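Local coordinates for Low molecular weight phosphotyrosine protein phosphatase 1 (Drosophila melanogaster, PDB 7CUY), which probably removes phosphate from tyrosine-phosphorylated proteins and also acts on small aryl and acyl phosphates, as a cytoplasmic low molecular weight phosphatase, at residues I8-N12 and S39-W45; I18-V22 and Y138-V142; I73-F78 and L95-P100; G86-D90 and N119-E123; L110-L115 and V143-F148. One frame throughout, in Å; residues are numbered along the deposited sequence.

Contact 1: residues I8-N12 and S39-W45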
# COMPACT_ATOMS: atom_id res chain seq x y z
N ILE A 8 -0.98 -3.62 1.63
CA ILE A 8 -1.42 -4.91 1.12
C ILE A 8 -2.28 -4.69 -0.12
O ILE A 8 -3.18 -3.84 -0.11
CB ILE A 8 -2.26 -5.67 2.18
CG1 ILE A 8 -1.45 -5.97 3.44
CG2 ILE A 8 -2.88 -6.93 1.60
CD1 ILE A 8 -0.13 -6.65 3.15
N CYS A 9 -2.04 -5.48 -1.16
CA CYS A 9 -3.04 -5.62 -2.20
C CYS A 9 -3.12 -7.10 -2.57
O CYS A 9 -2.56 -7.96 -1.87
CB CYS A 9 -2.74 -4.71 -3.40
SG CYS A 9 -1.22 -5.10 -4.30
N LEU A 10 -3.83 -7.41 -3.65
CA LEU A 10 -4.11 -8.81 -3.95
C LEU A 10 -2.84 -9.57 -4.31
O LEU A 10 -2.62 -10.69 -3.82
CB LEU A 10 -5.15 -8.93 -5.06
CG LEU A 10 -5.53 -10.34 -5.54
CD1 LEU A 10 -5.98 -11.21 -4.37
CD2 LEU A 10 -6.63 -10.28 -6.58
N GLY A 11 -1.98 -8.98 -5.15
CA GLY A 11 -0.80 -9.67 -5.64
C GLY A 11 0.52 -8.97 -5.38
O GLY A 11 1.59 -9.56 -5.58
N ASN A 12 0.48 -7.70 -4.96
CA ASN A 12 1.69 -6.97 -4.54
C ASN A 12 2.63 -6.72 -5.72
O ASN A 12 3.84 -6.59 -5.56
CB ASN A 12 2.38 -7.73 -3.39
CG ASN A 12 3.61 -7.01 -2.82
OD1 ASN A 12 4.66 -7.64 -2.63
ND2 ASN A 12 3.49 -5.71 -2.52
N SER A 39 5.46 -3.78 2.16
CA SER A 39 4.23 -4.18 1.46
C SER A 39 4.22 -5.69 1.28
O SER A 39 5.26 -6.35 1.34
CB SER A 39 4.07 -3.46 0.11
OG SER A 39 5.11 -3.83 -0.79
N ALA A 40 3.02 -6.26 1.08
CA ALA A 40 2.94 -7.70 0.83
C ALA A 40 1.62 -8.05 0.15
O ALA A 40 0.74 -7.20 -0.02
CB ALA A 40 3.12 -8.50 2.13
N ALA A 41 1.50 -9.33 -0.22
CA ALA A 41 0.43 -9.85 -1.07
C ALA A 41 -0.51 -10.75 -0.28
O ALA A 41 -0.05 -11.52 0.58
CB ALA A 41 1.00 -10.66 -2.24
N ILE A 42 -1.82 -10.64 -0.56
CA ILE A 42 -2.78 -11.67 -0.13
C ILE A 42 -2.43 -13.00 -0.78
O ILE A 42 -2.19 -14.01 -0.10
CB ILE A 42 -4.23 -11.27 -0.47
CG1 ILE A 42 -4.68 -9.96 0.20
CG2 ILE A 42 -5.22 -12.40 -0.07
CD1 ILE A 42 -4.81 -10.02 1.70
N GLY A 43 -2.39 -13.02 -2.13
CA GLY A 43 -2.14 -14.25 -2.86
C GLY A 43 -0.66 -14.47 -3.21
O GLY A 43 0.15 -13.53 -3.20
N GLY A 44 -0.33 -15.71 -3.55
CA GLY A 44 1.05 -16.14 -3.69
C GLY A 44 1.60 -16.25 -5.09
O GLY A 44 2.77 -16.64 -5.24
N TRP A 45 0.83 -15.87 -6.12
CA TRP A 45 1.23 -16.13 -7.51
C TRP A 45 2.59 -15.53 -7.84
O TRP A 45 3.39 -16.16 -8.53
CB TRP A 45 0.19 -15.57 -8.49
CG TRP A 45 -1.23 -15.92 -8.21
CD1 TRP A 45 -1.88 -17.07 -8.57
CD2 TRP A 45 -2.20 -15.10 -7.53
NE1 TRP A 45 -3.20 -17.02 -8.14
CE2 TRP A 45 -3.41 -15.83 -7.50
CE3 TRP A 45 -2.15 -13.85 -6.93
CZ2 TRP A 45 -4.57 -15.33 -6.90
CZ3 TRP A 45 -3.31 -13.35 -6.32
CH2 TRP A 45 -4.49 -14.09 -6.31
O HOH W 1 1.45 -12.65 -5.58
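Leu10 O receives Gly43 N at 2.9 Å, with an N-H...O angle of 170° that makes the bond nearly straight. One residue back, Ile42 N reaches Cys9 O at 3.1 Å, so consecutive amides hold consecutive carbonyls. These bonds extend a short parallel pairing of Ile8 with Ala40 and Cys9 with Ala41, in which the bond from Cys9 N to Ala40 O, 3.5 Å long, is weak. Water 1 carries the link onward by donating to both Gly11 O and Gly43 O. Apolar contacts flank the backbone: Ile8 CG2 meets Ile42 CD1 at 3.6 Å, the two chains crossing about at right angles, while Leu10 CD1 sits at the edge of the Trp45 ring, 3.8 Å from its CH2. Asn12 has CG anti to the backbone N (chi1 -177°), which lays its amide along strand 35-41. There Asn12 ND2 donates to Ser39 OG at 3.0 Å, nearly in the amide plane. The second shell fixes this amide's rotation: His68 bonds Asn12 OD1, Ser16 OG bonds its ND2, and Glu20 bonds Ser39 OG. Cys9 to Arg15 spell the CX5R phosphate-binding loop of the family, with Cys9 the probable nucleophile. With its carbonyls tied to 39-45, the loop can turn amides to an anion, consistent with Gly11 N bonding the sulfonate of a bound buffer molecule.

Contact 2: residues I18-V22 and Y138-V142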
# COMPACT_ATOMS: atom_id res chain seq x y z
N ILE A 18 3.45 0.63 -5.21
CA ILE A 18 3.34 2.08 -5.38
C ILE A 18 3.03 2.73 -4.04
O ILE A 18 3.70 3.69 -3.64
CB ILE A 18 2.25 2.40 -6.43
CG1 ILE A 18 2.73 2.05 -7.85
CG2 ILE A 18 1.80 3.86 -6.35
CD1 ILE A 18 1.59 2.09 -8.90
N ALA A 19 2.03 2.21 -3.32
CA ALA A 19 1.65 2.78 -2.03
C ALA A 19 2.81 2.72 -1.05
O ALA A 19 3.01 3.65 -0.25
CB ALA A 19 0.41 2.05 -1.48
N GLU A 20 3.58 1.64 -1.08
CA GLU A 20 4.75 1.57 -0.22
C GLU A 20 5.78 2.63 -0.60
O GLU A 20 6.32 3.32 0.27
CB GLU A 20 5.38 0.18 -0.29
CG GLU A 20 6.68 0.11 0.50
CD GLU A 20 7.47 -1.13 0.20
OE1 GLU A 20 7.04 -1.92 -0.67
OE2 GLU A 20 8.51 -1.32 0.86
N VAL A 21 6.06 2.77 -1.89
CA VAL A 21 7.08 3.74 -2.31
C VAL A 21 6.59 5.17 -2.06
O VAL A 21 7.36 6.05 -1.63
CB VAL A 21 7.46 3.51 -3.78
CG1 VAL A 21 8.27 4.68 -4.29
CG2 VAL A 21 8.26 2.22 -3.93
N VAL A 22 5.31 5.43 -2.33
CA VAL A 22 4.78 6.77 -2.11
C VAL A 22 4.80 7.11 -0.62
O VAL A 22 5.11 8.24 -0.23
CB VAL A 22 3.37 6.91 -2.72
CG1 VAL A 22 2.69 8.17 -2.25
CG2 VAL A 22 3.45 6.90 -4.24
N TYR A 138 -1.34 5.82 -8.35
CA TYR A 138 -0.29 6.68 -7.81
C TYR A 138 -0.88 8.00 -7.30
O TYR A 138 -0.61 8.41 -6.16
CB TYR A 138 0.78 6.92 -8.88
CG TYR A 138 1.80 7.95 -8.44
CD1 TYR A 138 2.93 7.58 -7.75
CD2 TYR A 138 1.61 9.31 -8.71
CE1 TYR A 138 3.86 8.51 -7.33
CE2 TYR A 138 2.53 10.25 -8.29
CZ TYR A 138 3.65 9.85 -7.60
OH TYR A 138 4.59 10.77 -7.18
N GLN A 139 -1.69 8.67 -8.11
CA GLN A 139 -2.31 9.92 -7.67
C GLN A 139 -3.09 9.72 -6.38
O GLN A 139 -3.03 10.56 -5.47
CB GLN A 139 -3.21 10.48 -8.77
CG GLN A 139 -2.46 11.05 -9.97
CD GLN A 139 -3.12 12.30 -10.57
OE1 GLN A 139 -4.23 12.72 -10.17
NE2 GLN A 139 -2.42 12.93 -11.51
N GLN A 140 -3.84 8.62 -6.28
CA GLN A 140 -4.62 8.36 -5.07
C GLN A 140 -3.72 8.15 -3.86
O GLN A 140 -3.96 8.72 -2.79
CB GLN A 140 -5.52 7.14 -5.28
CG GLN A 140 -6.65 7.37 -6.27
CD GLN A 140 -7.35 6.08 -6.66
OE1 GLN A 140 -6.78 5.25 -7.38
NE2 GLN A 140 -8.59 5.91 -6.22
N CYS A 141 -2.68 7.34 -4.02
CA CYS A 141 -1.74 7.09 -2.93
C CYS A 141 -1.07 8.38 -2.46
O CYS A 141 -0.81 8.56 -1.26
CB CYS A 141 -0.70 6.07 -3.37
SG CYS A 141 -1.41 4.42 -3.63
N VAL A 142 -0.72 9.27 -3.39
CA VAL A 142 -0.10 10.53 -2.98
C VAL A 142 -1.01 11.30 -2.03
O VAL A 142 -0.58 11.79 -0.98
CB VAL A 142 0.26 11.35 -4.23
CG1 VAL A 142 0.64 12.79 -3.85
CG2 VAL A 142 1.40 10.68 -4.98
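Ala19 CB and Cys141 SG, 3.7 Å apart, meet where helices 15-29 and 132-153 come together, and the side chains that meet are apolar. The short axes pass 9.3 Å from each other at a signed crossing angle of -42°. Ile18 CG2 lies slightly farther from the same sulfur, so a small residue on one helix admits a thiol from the other. Among aliphatic contacts, Val22 CG1 is 3.9 Å from Val142 CG2; the same methyl rests on a backbone carbonyl, 3.7 Å from Cys141 O. Toward the aromatic ring, Val22 CG2 approaches Tyr138 CE1 obliquely at 3.5 Å, and Ile18 CG2 packs beside the root of that side chain, 3.8 Å from Tyr138 CA. Placing CG1 anti to the backbone N (chi1 167°) sends the two Val22 branches apart, one to Cys141 and Val142, the other to the Tyr138 ring. An alanine at Val22 would remove both branches, which would probably open a gap beside Cys141 and Val142 and leave the ring less firmly held. Helix 15-29 follows the phosphate-binding loop within the beta-alpha-beta unit 3-9, 15-29, 35-41; its packing on helix 132-153 is part of the layered alpha/beta fold of low molecular weight phosphatases.

Contact 3: residues I73-F78 and L95-P100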
# COMPACT_ATOMS: atom_id res chain seq x y z
N ILE A 73 1.70 -11.95 2.65
CA ILE A 73 1.40 -11.61 4.03
C ILE A 73 1.45 -12.88 4.88
O ILE A 73 1.15 -13.99 4.42
CB ILE A 73 0.02 -10.93 4.09
CG1 ILE A 73 -0.28 -10.38 5.49
CG2 ILE A 73 -1.09 -11.88 3.66
CD1 ILE A 73 -1.56 -9.50 5.54
N ARG A 74 1.86 -12.71 6.14
CA ARG A 74 1.86 -13.80 7.10
C ARG A 74 1.14 -13.36 8.37
O ARG A 74 0.93 -12.16 8.62
CB ARG A 74 3.29 -14.26 7.41
CG ARG A 74 4.28 -13.14 7.52
CD ARG A 74 5.67 -13.65 7.87
NE ARG A 74 6.69 -12.64 7.55
CZ ARG A 74 7.45 -12.67 6.46
NH1 ARG A 74 7.31 -13.66 5.58
NH2 ARG A 74 8.34 -11.71 6.23
N LYS A 75 0.74 -14.33 9.18
CA LYS A 75 0.00 -14.02 10.39
C LYS A 75 0.83 -13.19 11.37
O LYS A 75 0.27 -12.38 12.11
CB LYS A 75 -0.48 -15.31 11.06
CG LYS A 75 -1.26 -16.22 10.14
CD LYS A 75 -2.71 -15.83 10.10
CE LYS A 75 -3.60 -17.02 9.85
NZ LYS A 75 -4.59 -17.22 10.97
N GLN A 76 2.16 -13.38 11.41
CA GLN A 76 2.93 -12.57 12.35
C GLN A 76 2.95 -11.10 11.95
O GLN A 76 3.27 -10.25 12.79
CB GLN A 76 4.36 -13.09 12.49
CG GLN A 76 5.34 -12.54 11.47
CD GLN A 76 6.79 -12.69 11.91
OE1 GLN A 76 7.51 -13.57 11.43
NE2 GLN A 76 7.22 -11.81 12.81
N ASP A 77 2.61 -10.78 10.69
CA ASP A 77 2.45 -9.39 10.29
C ASP A 77 1.45 -8.68 11.19
O ASP A 77 1.65 -7.52 11.55
CB ASP A 77 2.00 -9.29 8.84
CG ASP A 77 3.09 -9.63 7.85
OD1 ASP A 77 4.28 -9.37 8.13
OD2 ASP A 77 2.75 -10.16 6.77
N PHE A 78 0.37 -9.37 11.57
CA PHE A 78 -0.64 -8.68 12.37
C PHE A 78 -0.16 -8.38 13.78
O PHE A 78 -0.81 -7.59 14.47
CB PHE A 78 -1.94 -9.50 12.41
CG PHE A 78 -2.58 -9.67 11.07
CD1 PHE A 78 -3.55 -8.78 10.62
CD2 PHE A 78 -2.21 -10.72 10.24
CE1 PHE A 78 -4.14 -8.93 9.37
CE2 PHE A 78 -2.80 -10.88 9.00
CZ PHE A 78 -3.76 -9.99 8.57
N LEU A 95 -8.21 -9.34 4.70
CA LEU A 95 -7.46 -9.01 5.91
C LEU A 95 -8.25 -9.37 7.16
O LEU A 95 -7.69 -9.89 8.14
CB LEU A 95 -7.08 -7.52 5.92
CG LEU A 95 -6.01 -7.10 4.91
CD1 LEU A 95 -5.95 -5.60 4.75
CD2 LEU A 95 -4.66 -7.65 5.34
N ARG A 96 -9.56 -9.05 7.16
CA ARG A 96 -10.41 -9.41 8.30
C ARG A 96 -10.34 -10.91 8.58
O ARG A 96 -10.20 -11.32 9.73
CB ARG A 96 -11.86 -8.99 8.04
CG ARG A 96 -12.20 -7.53 8.34
CD ARG A 96 -13.73 -7.31 8.42
NE ARG A 96 -14.39 -7.74 7.20
CZ ARG A 96 -15.03 -8.90 7.08
NH1 ARG A 96 -15.09 -9.72 8.13
NH2 ARG A 96 -15.58 -9.25 5.92
N ARG A 97 -10.43 -11.73 7.54
CA ARG A 97 -10.42 -13.17 7.82
C ARG A 97 -9.04 -13.64 8.26
O ARG A 97 -8.94 -14.58 9.06
CB ARG A 97 -10.91 -13.97 6.61
CG ARG A 97 -9.82 -14.59 5.77
CD ARG A 97 -10.33 -15.61 4.75
NE ARG A 97 -9.50 -15.51 3.55
CZ ARG A 97 -8.31 -16.10 3.41
NH1 ARG A 97 -7.82 -16.86 4.38
NH2 ARG A 97 -7.61 -15.93 2.29
N LEU A 98 -7.96 -12.99 7.80
CA LEU A 98 -6.61 -13.42 8.16
C LEU A 98 -6.17 -12.98 9.56
O LEU A 98 -5.42 -13.70 10.22
CB LEU A 98 -5.62 -12.90 7.13
CG LEU A 98 -5.59 -13.70 5.83
CD1 LEU A 98 -4.83 -12.91 4.75
CD2 LEU A 98 -4.93 -15.03 6.09
N ALA A 99 -6.60 -11.80 10.02
CA ALA A 99 -6.12 -11.23 11.27
C ALA A 99 -6.46 -12.11 12.47
O ALA A 99 -7.64 -12.40 12.69
CB ALA A 99 -6.75 -9.85 11.47
N PRO A 100 -5.49 -12.54 13.27
CA PRO A 100 -5.86 -13.18 14.54
C PRO A 100 -6.63 -12.21 15.41
O PRO A 100 -6.24 -11.05 15.58
CB PRO A 100 -4.51 -13.57 15.16
CG PRO A 100 -3.46 -13.07 14.24
CD PRO A 100 -4.07 -12.70 12.94
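Behind Ile73, Lys75 and Phe78, the residues that face 95-100, Asp77 OD2 is gripped twice: Arg74 N donates to it at 2.8 Å with an angle of 174°, and Arg71 forms a salt bridge with it. The amide arrives from well above the carboxylate plane. Asp77 N in turn bonds Arg74 O at 3.0 Å, and this reciprocal pair folds the backbone tightly just ahead of Phe78. The contact is mostly apolar and centres on the Phe78 ring. Ala99 CA stands over the middle of one face, 3.6 Å from the Phe78 ring centroid and 12° off the normal, a CH-pi contact. Ala99 CB lies beyond the rim on the same side, 3.5 Å from Phe78 CE1. At the far end Phe78 CZ touches Leu98 CB at 3.7 Å, while Pro100 CD lies obliquely 3.8 Å from Phe78 CD2. Within 73-78, Lys75 CA borders the ring edge in its plane. Phe78 CG lies beside the backbone N (chi1 -63°), which sends the ring toward the end of helix 89-98, where Ala99 is the first residue to leave helical geometry. Ile73 adds a second patch, its CD1 3.6 Å from Leu95 CD2. Along the outer side, Lys75 bends so that its CD comes 3.4 Å from Leu98 O. Phe78 also packs on Ile84 and Leu107 of the sheet. The contact joins the turn before strand 83-86 to the end of helix 89-98, the helix that crosses over to strand 106-109 in a beta-alpha-beta unit of the parallel sheet.

Contact 4: residues G86-D90 and N119-E123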
# COMPACT_ATOMS: atom_id res chain seq x y z
N GLY A 86 -5.45 -2.13 3.24
CA GLY A 86 -5.91 -2.70 1.99
C GLY A 86 -6.16 -1.62 0.96
O GLY A 86 -6.25 -0.44 1.28
N MET A 87 -6.27 -2.02 -0.30
CA MET A 87 -6.55 -1.07 -1.36
C MET A 87 -8.02 -0.98 -1.74
O MET A 87 -8.47 0.09 -2.17
CB MET A 87 -5.73 -1.43 -2.61
CG MET A 87 -4.23 -1.52 -2.35
SD MET A 87 -3.48 0.06 -1.90
CE MET A 87 -2.79 -0.31 -0.32
N ASP A 88 -8.78 -2.07 -1.61
CA ASP A 88 -10.18 -2.10 -2.02
C ASP A 88 -10.96 -2.98 -1.04
O ASP A 88 -10.40 -3.55 -0.11
CB ASP A 88 -10.32 -2.58 -3.48
CG ASP A 88 -9.82 -3.98 -3.69
OD1 ASP A 88 -9.66 -4.71 -2.69
OD2 ASP A 88 -9.57 -4.37 -4.86
N GLU A 89 -12.27 -3.08 -1.26
CA GLU A 89 -13.11 -3.78 -0.29
C GLU A 89 -12.81 -5.28 -0.23
O GLU A 89 -12.94 -5.88 0.85
CB GLU A 89 -14.60 -3.55 -0.61
CG GLU A 89 -14.98 -3.80 -2.07
CD GLU A 89 -14.74 -2.60 -3.00
OE1 GLU A 89 -13.63 -2.50 -3.57
OE2 GLU A 89 -15.68 -1.78 -3.16
N ASP A 90 -12.44 -5.90 -1.35
CA ASP A 90 -12.01 -7.30 -1.34
C ASP A 90 -10.77 -7.49 -0.46
O ASP A 90 -10.70 -8.45 0.31
CB ASP A 90 -11.70 -7.77 -2.77
CG ASP A 90 -12.96 -8.05 -3.61
OD1 ASP A 90 -14.07 -8.14 -3.04
OD2 ASP A 90 -12.81 -8.18 -4.85
N ASN A 119 -13.78 8.42 -4.85
CA ASN A 119 -12.45 8.09 -5.34
C ASN A 119 -11.67 7.23 -4.36
O ASN A 119 -10.44 7.13 -4.47
CB ASN A 119 -11.65 9.36 -5.66
CG ASN A 119 -12.22 10.15 -6.82
OD1 ASN A 119 -11.73 11.24 -7.14
ND2 ASN A 119 -13.30 9.65 -7.43
N ARG A 120 -12.36 6.61 -3.41
CA ARG A 120 -11.64 5.99 -2.30
C ARG A 120 -11.15 4.58 -2.62
O ARG A 120 -10.22 4.11 -1.97
CB ARG A 120 -12.50 5.97 -1.05
CG ARG A 120 -13.58 4.92 -1.05
CD ARG A 120 -14.45 5.19 0.13
NE ARG A 120 -15.52 4.22 0.29
CZ ARG A 120 -15.69 3.50 1.39
NH1 ARG A 120 -14.85 3.63 2.41
NH2 ARG A 120 -16.71 2.65 1.48
N ILE A 121 -11.75 3.92 -3.60
CA ILE A 121 -11.31 2.59 -4.01
C ILE A 121 -10.10 2.74 -4.92
O ILE A 121 -10.15 3.47 -5.92
CB ILE A 121 -12.44 1.81 -4.69
CG1 ILE A 121 -13.66 1.71 -3.77
CG2 ILE A 121 -11.97 0.42 -5.12
CD1 ILE A 121 -13.50 0.76 -2.61
N ILE A 122 -9.00 2.08 -4.57
CA ILE A 122 -7.85 2.02 -5.46
C ILE A 122 -7.99 0.73 -6.26
O ILE A 122 -7.75 -0.37 -5.75
CB ILE A 122 -6.52 2.13 -4.71
CG1 ILE A 122 -6.41 3.54 -4.09
CG2 ILE A 122 -5.40 1.86 -5.67
CD1 ILE A 122 -5.52 3.64 -2.84
N GLU A 123 -8.38 0.88 -7.52
CA GLU A 123 -8.76 -0.25 -8.36
C GLU A 123 -7.55 -0.99 -8.89
O GLU A 123 -6.53 -0.39 -9.24
CB GLU A 123 -9.61 0.22 -9.54
CG GLU A 123 -10.80 1.06 -9.17
CD GLU A 123 -12.01 0.21 -8.88
OE1 GLU A 123 -11.82 -1.03 -8.79
OE2 GLU A 123 -13.13 0.77 -8.75
O HOH W 2 -8.47 2.33 -0.83
O HOH W 3 -10.08 -3.25 -7.45
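The carboxylate of Glu89 is met by the Ile121 tip at a slant, from above its plane, with Ile121 CD1 3.4 Å from Glu89 OE2 and equally close to OE1. Glu89 CG sits between the backbone N and the carbonyl carbon (chi1 50°) and the chain bends at chi2, which folds the acid back over the isoleucine. The other flat acid, Asp88, offers its CB to Ile121 CG2 at 3.8 Å, while its oxygens work elsewhere: OD1 caps Asn91 N at the start of helix 89-98, and OD2 forms a salt bridge with Arg15. A valine at Ile121 would lack CD1 and would probably open a gap beside the Glu89 carboxylate, leaving it freer to turn. The direct bond across is Ile122 N to Met87 O, 3.2 Å, its hydrogen angle 159° and its donor tilted 30° from the carbonyl plane. Water 2 adds a second link between the segments, donating to Met87 O at 2.6 Å and to Arg120 O at 2.7 Å. Water 3 joins two acidic groups, donating to Asp88 OD2 at 2.9 Å and to Glu123 OE1 at 3.1 Å, which probably eases their repulsion. Ile122 O, like Asp88, accepts from Arg15 NH1, so one guanidinium nitrogen is held from both segments. Next along the chain from Glu123 comes Asp124, the probable proton donor. The contact belongs to the rim of the active site, where the loop bearing the probable general acid is pinned to the start of helix 89-98 and both bond Arg15 of the CX5R loop, consistent with a part in positioning it.

Contact 5: residues L110-L115 and V143-F148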
# COMPACT_ATOMS: atom_id res chain seq x y z
N LEU A 110 -6.71 2.25 2.56
CA LEU A 110 -5.87 3.44 2.35
C LEU A 110 -6.71 4.63 1.87
O LEU A 110 -6.51 5.76 2.32
CB LEU A 110 -4.74 3.13 1.37
CG LEU A 110 -3.79 4.31 1.09
CD1 LEU A 110 -3.26 4.89 2.37
CD2 LEU A 110 -2.63 3.89 0.20
N GLY A 111 -7.67 4.39 0.98
CA GLY A 111 -8.42 5.49 0.41
C GLY A 111 -9.43 6.13 1.35
O GLY A 111 -10.03 7.14 0.98
N ASP A 112 -9.63 5.58 2.55
CA ASP A 112 -10.46 6.30 3.52
C ASP A 112 -9.76 7.56 4.05
O ASP A 112 -10.36 8.32 4.83
CB ASP A 112 -10.84 5.38 4.69
CG ASP A 112 -12.01 4.44 4.34
OD1 ASP A 112 -12.70 4.68 3.33
OD2 ASP A 112 -12.24 3.45 5.08
N PHE A 113 -8.52 7.82 3.64
CA PHE A 113 -7.80 9.02 4.03
C PHE A 113 -7.63 9.91 2.81
O PHE A 113 -7.28 9.42 1.73
CB PHE A 113 -6.47 8.66 4.68
CG PHE A 113 -6.64 7.92 5.98
CD1 PHE A 113 -6.75 8.61 7.17
CD2 PHE A 113 -6.79 6.54 5.99
CE1 PHE A 113 -6.95 7.94 8.37
CE2 PHE A 113 -7.00 5.85 7.17
CZ PHE A 113 -7.08 6.54 8.37
N GLY A 114 -7.94 11.19 2.97
CA GLY A 114 -7.71 12.18 1.92
C GLY A 114 -8.65 12.24 0.73
O GLY A 114 -9.12 13.32 0.36
N LEU A 115 -8.94 11.10 0.12
CA LEU A 115 -9.74 11.12 -1.10
C LEU A 115 -11.20 11.41 -0.79
O LEU A 115 -11.68 11.22 0.33
CB LEU A 115 -9.61 9.79 -1.83
CG LEU A 115 -8.12 9.44 -1.94
CD1 LEU A 115 -7.92 7.97 -2.25
CD2 LEU A 115 -7.49 10.34 -3.00
N VAL A 143 -2.31 11.36 -2.36
CA VAL A 143 -3.25 12.09 -1.52
C VAL A 143 -3.54 11.33 -0.23
O VAL A 143 -3.52 11.90 0.87
CB VAL A 143 -4.54 12.39 -2.30
CG1 VAL A 143 -5.61 12.99 -1.38
CG2 VAL A 143 -4.24 13.34 -3.50
N ALA A 144 -3.82 10.03 -0.33
CA ALA A 144 -4.17 9.24 0.85
C ALA A 144 -3.01 9.18 1.84
O ALA A 144 -3.20 9.33 3.05
CB ALA A 144 -4.58 7.82 0.42
N CYS A 145 -1.80 8.92 1.34
CA CYS A 145 -0.66 8.74 2.24
C CYS A 145 -0.38 10.01 3.03
O CYS A 145 -0.17 9.96 4.25
CB CYS A 145 0.58 8.32 1.46
SG CYS A 145 0.60 6.59 0.89
N ALA A 146 -0.36 11.16 2.35
CA ALA A 146 -0.18 12.43 3.04
C ALA A 146 -1.21 12.60 4.16
O ALA A 146 -0.86 12.89 5.31
CB ALA A 146 -0.29 13.57 2.03
N ALA A 147 -2.49 12.41 3.83
CA ALA A 147 -3.56 12.65 4.80
C ALA A 147 -3.43 11.71 6.00
O ALA A 147 -3.52 12.15 7.16
CB ALA A 147 -4.93 12.49 4.14
N PHE A 148 -3.19 10.42 5.75
CA PHE A 148 -2.94 9.49 6.85
C PHE A 148 -1.75 9.93 7.70
O PHE A 148 -1.81 9.95 8.94
CB PHE A 148 -2.66 8.08 6.32
CG PHE A 148 -2.20 7.12 7.39
CD1 PHE A 148 -0.87 6.75 7.48
CD2 PHE A 148 -3.09 6.61 8.32
CE1 PHE A 148 -0.43 5.87 8.47
CE2 PHE A 148 -2.67 5.74 9.30
CZ PHE A 148 -1.33 5.37 9.38
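This is a buried, mostly apolar contact between the loop that follows strand 106-109 and the C-terminal helix 132-153, anchored by an edge-to-face aromatic pair. The Phe148 edge points at the Phe113 face, with the ring centroids of Phe113 and Phe148 5.3 Å apart and the planes at 80°. Phe148 CD2 stands above the middle of the Phe113 ring, 4.0 Å from Phe113 CZ. Phe148 CG is anti to the backbone N (chi1 172°), a setting that brings this edge over its partner; the same ring also meets Phe85 and Tyr83 edge-to-face. At the other end of the loop, Leu110 CG packs on Ala144 CB at 3.7 Å. Strand 106-109 is the outermost on its side of the parallel sheet, and the loop leaving it lies directly on the helix, closing this flank of the alpha/beta fold. Two carbonyls turn toward Ala144: Leu110 O lies 3.4 Å from Ala144 CB, and Phe113 O accepts a CA-H contact from Ala144 CA at 3.2 Å. Phe113 O also receives Leu115 N at 2.9 Å, which closes a classic gamma-turn with Gly114, phi 76°, at its centre. Gly114 lets the backbone come against the helix, Ala147 CB being 3.5 Å from Gly114 N. Beyond the turn the chain swings back, and the side chains of Leu115 and Val143 cross at a slant, Leu115 CD2 3.6 Å from Val143 CG1.

In the fold
Contacts 1 and 4 border the active site: contact 1 holds the nucleophile loop, and Met87 CG of contact 4 packs 3.7 Å from Cys9 CB. Contact 3 continues from contact 1, since Ile73 N bonds Ala41 O at 2.7 Å, but its centre lies about 22 Å from those of contacts 2 and 5. Those two share helix 132-153, with centres about 10 Å apart. Gln140 on that helix ties contact 2 to contact 4, its NE2 2.8 Å from Asn119 O and 2.9 Å from Ile121 O. Contacts 4 and 5 are joined by a salt bridge, Arg120 NH1 to Asp112 OD1, 2.6 Å. The loop of the probable general acid is thereby tied to the helical flank as well as to the catalytic centre.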